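Side-chain contact in CCMAN5 (Cellulosimicrobium cellulans, PDB 2XSG), which hydrolyses alpha-mannosides as a family 92 glycosidase and enables mannose-6-phosphate modification of yeast-produced lysosomal enzymes, probably by removing a capping mannose: residues P679-S684 with P764-S769. Numbering follows the deposited sequence.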
loop_
_atom_site.group_PDB
_atom_site.type_symbol
_atom_site.label_atom_id
_atom_site.label_comp_id
_atom_site.label_asym_id
_atom_site.label_seq_id
_atom_site.Cartn_x
_atom_site.Cartn_y
_atom_site.Cartn_z
ATOM N N PRO A 679 -10.795 3.495 10.977
ATOM C CA PRO A 679 -10.914 4.942 10.854
ATOM C C PRO A 679 -11.947 5.348 9.794
ATOM O O PRO A 679 -11.600 5.582 8.630
ATOM C CB PRO A 679 -9.497 5.360 10.435
ATOM C CG PRO A 679 -9.036 4.198 9.584
ATOM C CD PRO A 679 -9.681 2.961 10.165
ATOM N N VAL A 680 -13.207 5.449 10.184
ATOM C CA VAL A 680 -14.198 6.020 9.261
ATOM C C VAL A 680 -13.768 7.442 8.855
ATOM O O VAL A 680 -13.618 7.744 7.680
ATOM C CB VAL A 680 -15.648 5.972 9.841
ATOM C CG1 VAL A 680 -16.617 6.813 9.001
ATOM C CG2 VAL A 680 -16.124 4.516 9.912
ATOM N N THR A 681 -13.496 8.278 9.839
ATOM C CA THR A 681 -13.031 9.629 9.567
ATOM C C THR A 681 -11.519 9.710 9.712
ATOM O O THR A 681 -11.011 9.902 10.817
ATOM C CB THR A 681 -13.726 10.646 10.499
ATOM O OG1 THR A 681 -15.135 10.403 10.471
ATOM C CG2 THR A 681 -13.461 12.064 10.042
ATOM N N ALA A 682 -10.807 9.518 8.598
ATOM C CA ALA A 682 -9.412 9.893 8.510
ATOM C C ALA A 682 -9.403 11.409 8.635
ATOM O O ALA A 682 -10.331 12.082 8.171
ATOM C CB ALA A 682 -8.830 9.466 7.179
ATOM N N GLY A 683 -8.379 11.946 9.280
ATOM C CA GLY A 683 -8.339 13.375 9.543
ATOM C C GLY A 683 -9.083 13.743 10.813
ATOM O O GLY A 683 -9.369 14.916 11.053
ATOM N N SER A 684 -9.417 12.745 11.617
ATOM C CA SER A 684 -9.957 12.973 12.963
ATOM C C SER A 684 -9.139 12.109 13.922
ATOM O O SER A 684 -8.197 11.437 13.497
ATOM C CB SER A 684 -11.440 12.598 13.037
ATOM O OG SER A 684 -11.605 11.204 13.170
ATOM N N PRO A 764 -22.562 10.498 20.472
ATOM C CA PRO A 764 -22.332 10.721 19.027
ATOM C C PRO A 764 -20.860 10.748 18.658
ATOM O O PRO A 764 -20.031 11.204 19.452
ATOM C CB PRO A 764 -22.933 12.106 18.751
ATOM C CG PRO A 764 -23.569 12.574 20.049
ATOM C CD PRO A 764 -23.557 11.431 21.031
ATOM N N ALA A 765 -20.548 10.261 17.457
ATOM C CA ALA A 765 -19.183 10.275 16.944
ATOM C C ALA A 765 -18.914 11.616 16.281
ATOM O O ALA A 765 -19.818 12.441 16.152
ATOM C CB ALA A 765 -18.966 9.125 15.964
ATOM N N PHE A 766 -17.673 11.842 15.864
ATOM C CA PHE A 766 -17.316 13.107 15.236
ATOM C C PHE A 766 -18.038 13.361 13.909
ATOM O O PHE A 766 -18.095 12.499 13.030
ATOM C CB PHE A 766 -15.801 13.222 15.024
ATOM C CG PHE A 766 -15.401 14.427 14.241
ATOM C CD1 PHE A 766 -15.298 15.672 14.862
ATOM C CD2 PHE A 766 -15.159 14.335 12.873
ATOM C CE1 PHE A 766 -14.929 16.812 14.125
ATOM C CE2 PHE A 766 -14.800 15.468 12.120
ATOM C CZ PHE A 766 -14.684 16.712 12.754
ATOM N N SER A 767 -18.567 14.576 13.791
ATOM C CA SER A 767 -19.048 15.146 12.545
ATOM C C SER A 767 -18.699 16.618 12.612
ATOM O O SER A 767 -18.940 17.263 13.637
ATOM C CB SER A 767 -20.560 14.978 12.408
ATOM O OG SER A 767 -20.886 13.709 11.914
ATOM N N MET A 768 -18.109 17.138 11.533
ATOM C CA MET A 768 -17.702 18.541 11.441
ATOM C C MET A 768 -18.816 19.515 11.849
ATOM O O MET A 768 -18.578 20.443 12.610
ATOM C CB MET A 768 -17.219 18.855 10.021
ATOM C CG MET A 768 -16.807 20.296 9.789
ATOM S SD MET A 768 -16.409 20.631 8.056
ATOM C CE MET A 768 -18.036 20.648 7.307
ATOM N N SER A 769 -20.032 19.275 11.360
ATOM C CA SER A 769 -21.168 20.192 11.568
ATOM C C SER A 769 -21.671 20.270 13.017
ATOM O O SER A 769 -22.263 21.269 13.412
ATOM C CB SER A 769 -22.334 19.809 10.647
ATOM O OG SER A 769 -22.773 18.490 10.907
HETATM O O HOH W 1 -16.826 10.105 12.639
#
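Both Thr681 and Phe766 extend a carbon branch opposite the backbone N, CG2 in the threonine and CG in the phenylalanine (chi1 173°), and the methyl CG2 meets the ring carried by CG, the two side chains crossing at about a right angle. Thr681 CG2 lies 4.0 Å from Phe766 CD2, and Ser684 CB reaches the same ring carbon at 4.1 Å, both approaching obliquely. One ring corner thus rests against a methyl and a methylene, a small apolar contact between two loops. A broad aromatic ring suits Phe766, since CD2 can touch both groups while one face has Met768 N 3.6 Å above its plane, offset toward the rim.

Threonine suits its place because its two branches do different work. While the methyl meets the ring, OG1 donates to the carbonyl of Ala547 and accepts a hydrogen bond of 2.8 Å from a water. That water also donates to Phe766 O at 2.7 Å, so it ties the loops together through a side chain on one and a backbone carbonyl on the other.

Thr681 to Ser684 form a type II beta turn, whose positive phi at Gly683 would press a CB against the preceding carbonyl oxygen; glycine avoids this. The main-chain closure from Ser684 N to Thr681 O is weak, but Ser684 OG donates to the same carbonyl over 2.8 Å, lying 20° from its plane, and accepts from Gln686 N. The short serine can therefore brace the turn while presenting CB to Phe766.

The turn links strands 677-678 and 686-689 in the catalytic domain, with Ala682 against helix 353-366 and Tyr463 and Tyr466 of helix 455-474 binding turn carbonyls. Across from it, the C-terminal segment lays Phe766 on Gln686 of strand 686-689 and Ser767 on helix 550-556.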